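Local structure of RNA N6-adenosine-methyltransferase METTL16 (Homo sapiens, 6M1U) at residues V12-A20 with G30-I38. The protein methylates adenosine N6 in RNA, including U6 small nuclear RNA, this fragment being its vertebrate conserved region, which probably takes part in RNA binding. Sequence-based numbering, arbitrary orientation.
Sequences VMKELSLKA and GIVVVTTWI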
loop_
_atom_site.group_PDB
_atom_site.type_symbol
_atom_site.label_atom_id
_atom_site.label_comp_id
_atom_site.label_asym_id
_atom_site.label_seq_id
_atom_site.Cartn_x
_atom_site.Cartn_y
_atom_site.Cartn_z
ATOM N N VAL A 12 13.247 6.615 -1.316
ATOM C CA VAL A 12 12.639 5.548 -0.526
ATOM C C VAL A 12 12.404 4.315 -1.397
ATOM O O VAL A 12 12.606 3.174 -0.955
ATOM C CB VAL A 12 11.337 6.025 0.150
ATOM C CG1 VAL A 12 10.923 5.049 1.250
ATOM C CG2 VAL A 12 11.521 7.403 0.725
ATOM N N MET A 13 12.010 4.512 -2.654
ATOM C CA MET A 13 11.933 3.361 -3.542
ATOM C C MET A 13 13.286 2.669 -3.650
ATOM O O MET A 13 13.400 1.468 -3.375
ATOM C CB MET A 13 11.427 3.776 -4.912
ATOM C CG MET A 13 9.965 4.095 -4.920
ATOM S SD MET A 13 9.512 4.677 -6.550
ATOM C CE MET A 13 8.232 3.527 -6.931
ATOM N N LYS A 14 14.334 3.424 -4.003
ATOM C CA LYS A 14 15.665 2.836 -4.097
ATOM C C LYS A 14 15.987 1.994 -2.866
ATOM O O LYS A 14 16.474 0.865 -2.986
ATOM C CB LYS A 14 16.719 3.933 -4.304
ATOM C CG LYS A 14 16.670 4.654 -5.688
ATOM C CD LYS A 14 17.963 5.469 -6.028
ATOM C CE LYS A 14 17.738 6.996 -6.134
ATOM N NZ LYS A 14 17.344 7.486 -7.486
ATOM N N GLU A 15 15.674 2.493 -1.676
ATOM C CA GLU A 15 15.953 1.701 -0.487
ATOM C C GLU A 15 15.048 0.478 -0.392
ATOM O O GLU A 15 15.479 -0.582 0.080
ATOM C CB GLU A 15 15.809 2.561 0.762
ATOM C CG GLU A 15 16.814 2.233 1.844
ATOM C CD GLU A 15 18.226 2.237 1.311
ATOM O OE1 GLU A 15 18.874 1.168 1.336
ATOM O OE2 GLU A 15 18.679 3.304 0.843
ATOM N N LEU A 16 13.797 0.588 -0.838
ATOM C CA LEU A 16 12.941 -0.591 -0.830
ATOM C C LEU A 16 13.446 -1.647 -1.801
ATOM O O LEU A 16 13.379 -2.841 -1.503
ATOM C CB LEU A 16 11.511 -0.202 -1.166
ATOM C CG LEU A 16 10.734 0.489 -0.055
ATOM C CD1 LEU A 16 9.450 1.056 -0.642
ATOM C CD2 LEU A 16 10.456 -0.493 1.056
ATOM N N SER A 17 13.949 -1.232 -2.970
ATOM C CA SER A 17 14.543 -2.185 -3.907
ATOM C C SER A 17 15.686 -2.949 -3.260
ATOM O O SER A 17 15.706 -4.188 -3.270
ATOM C CB SER A 17 15.064 -1.475 -5.154
ATOM O OG SER A 17 14.076 -0.682 -5.767
ATOM N N LEU A 18 16.665 -2.219 -2.720
ATOM C CA LEU A 18 17.772 -2.857 -2.027
ATOM C C LEU A 18 17.276 -3.872 -1.006
ATOM O O LEU A 18 17.811 -4.982 -0.908
ATOM C CB LEU A 18 18.631 -1.802 -1.349
ATOM C CG LEU A 18 19.628 -1.101 -2.240
ATOM C CD1 LEU A 18 20.192 0.024 -1.425
ATOM C CD2 LEU A 18 20.696 -2.068 -2.688
ATOM N N LYS A 19 16.254 -3.512 -0.229
ATOM C CA LYS A 19 15.781 -4.474 0.755
ATOM C C LYS A 19 15.159 -5.692 0.084
ATOM O O LYS A 19 15.284 -6.804 0.614
ATOM C CB LYS A 19 14.794 -3.825 1.720
ATOM C CG LYS A 19 14.728 -4.568 3.026
ATOM C CD LYS A 19 13.597 -4.081 3.907
ATOM C CE LYS A 19 13.861 -4.409 5.383
ATOM N NZ LYS A 19 14.098 -5.874 5.653
ATOM N N ALA A 20 14.533 -5.504 -1.096
ATOM C CA ALA A 20 13.901 -6.602 -1.829
ATOM C C ALA A 20 14.920 -7.589 -2.369
ATOM O O ALA A 20 14.626 -8.785 -2.472
ATOM C CB ALA A 20 13.056 -6.062 -2.982
ATOM N N GLY A 30 10.012 0.606 -10.108
ATOM C CA GLY A 30 9.939 1.191 -8.756
ATOM C C GLY A 30 8.568 1.023 -8.131
ATOM O O GLY A 30 8.506 0.687 -6.936
ATOM N N ILE A 31 7.506 1.246 -8.909
ATOM C CA ILE A 31 6.113 1.123 -8.388
ATOM C C ILE A 31 5.797 -0.354 -8.131
ATOM O O ILE A 31 5.005 -0.632 -7.217
ATOM C CB ILE A 31 5.097 1.779 -9.344
ATOM C CG1 ILE A 31 5.075 1.098 -10.713
ATOM C CG2 ILE A 31 5.359 3.269 -9.466
ATOM C CD1 ILE A 31 4.227 1.817 -11.732
ATOM N N VAL A 32 6.393 -1.259 -8.910
ATOM C CA VAL A 32 6.152 -2.719 -8.719
ATOM C C VAL A 32 6.759 -3.127 -7.375
ATOM O O VAL A 32 6.071 -3.802 -6.593
ATOM C CB VAL A 32 6.754 -3.548 -9.867
ATOM C CG1 VAL A 32 6.882 -5.013 -9.486
ATOM C CG2 VAL A 32 5.954 -3.397 -11.149
ATOM N N VAL A 33 8.006 -2.723 -7.134
ATOM C CA VAL A 33 8.705 -3.052 -5.860
ATOM C C VAL A 33 7.823 -2.600 -4.696
ATOM O O VAL A 33 7.474 -3.446 -3.858
ATOM C CB VAL A 33 10.091 -2.383 -5.800
ATOM C CG1 VAL A 33 10.580 -2.233 -4.370
ATOM C CG2 VAL A 33 11.110 -3.133 -6.639
ATOM N N VAL A 34 7.478 -1.311 -4.669
ATOM C CA VAL A 34 6.631 -0.726 -3.589
ATOM C C VAL A 34 5.379 -1.587 -3.404
ATOM O O VAL A 34 5.107 -1.989 -2.263
ATOM C CB VAL A 34 6.256 0.732 -3.910
ATOM C CG1 VAL A 34 5.201 1.264 -2.955
ATOM C CG2 VAL A 34 7.475 1.636 -3.922
ATOM N N THR A 35 4.663 -1.866 -4.495
ATOM C CA THR A 35 3.434 -2.652 -4.416
ATOM C C THR A 35 3.662 -3.981 -3.714
ATOM O O THR A 35 2.899 -4.356 -2.813
ATOM C CB THR A 35 2.874 -2.890 -5.812
ATOM O OG1 THR A 35 2.487 -1.631 -6.391
ATOM C CG2 THR A 35 1.683 -3.832 -5.742
ATOM N N THR A 36 4.717 -4.706 -4.096
ATOM C CA THR A 36 4.959 -5.982 -3.433
ATOM C C THR A 36 5.356 -5.806 -1.969
ATOM O O THR A 36 5.246 -6.768 -1.201
ATOM C CB THR A 36 6.032 -6.791 -4.151
ATOM O OG1 THR A 36 7.298 -6.204 -3.869
ATOM C CG2 THR A 36 5.819 -6.797 -5.653
ATOM N N TRP A 37 5.822 -4.611 -1.563
ATOM C CA TRP A 37 6.002 -4.368 -0.136
ATOM C C TRP A 37 4.673 -4.064 0.541
ATOM O O TRP A 37 4.439 -4.499 1.676
ATOM C CB TRP A 37 6.991 -3.236 0.117
ATOM C CG TRP A 37 8.425 -3.656 0.091
ATOM C CD1 TRP A 37 9.399 -3.232 -0.790
ATOM C CD2 TRP A 37 9.068 -4.579 0.977
ATOM N NE1 TRP A 37 10.611 -3.844 -0.499
ATOM C CE2 TRP A 37 10.432 -4.667 0.582
ATOM C CE3 TRP A 37 8.636 -5.335 2.074
ATOM C CZ2 TRP A 37 11.343 -5.484 1.238
ATOM C CZ3 TRP A 37 9.558 -6.145 2.722
ATOM C CH2 TRP A 37 10.884 -6.214 2.301
ATOM N N ILE A 38 3.781 -3.328 -0.121
ATOM C CA ILE A 38 2.431 -3.202 0.428
ATOM C C ILE A 38 1.762 -4.577 0.517
ATOM O O ILE A 38 1.079 -4.894 1.499
ATOM C CB ILE A 38 1.595 -2.211 -0.399
ATOM C CG1 ILE A 38 2.203 -0.817 -0.328
ATOM C CG2 ILE A 38 0.218 -2.116 0.163
ATOM C CD1 ILE A 38 1.642 0.141 -1.354
#
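Leu16 lays its CD2 methyl over one face of the Trp37 indole, a CH-pi contact in which CD2 stands 3.7 Å from the centroid of the five-membered ring. The contact belongs to a helix-helix packing: helix 10-20 crosses the start of helix 30-44, the two local axes lying 9.3 Å apart at 65°, and helix 30-44 in turn rests on the antiparallel sheet of the vertebrate conserved region, with Ile31 and Thr35 touching Val116 of strand 108-119. With CG turned beside its backbone N (chi1 -84°), the Trp37 side chain reaches across to helix 10-20, where the Lys19 and Trp37 side chains cross roughly perpendicularly, Lys19 CD lying 3.8 Å from Trp37 CZ2. Leu152 of helix 136-153 also touches the indole. Val33 directs its CB toward the facing helix; its CG1 packs on Leu16 CB and the backbone N of Ser17. The other branch of Leu16, CD1, meets Val34 CG2 at 3.9 Å, and Val34 CG2 also receives Met13 CG at 3.6 Å, the Met13 and Val34 side chains meeting at about a right angle. One side-chain hydrogen bond joins the helices: Trp37 NE1 donates to Leu16 O (3.1 Å, N-H...O 159°), the indole nitrogen lying above the Leu16 carbonyl plane, while Ala20 N bonds the same oxygen from the opposite face.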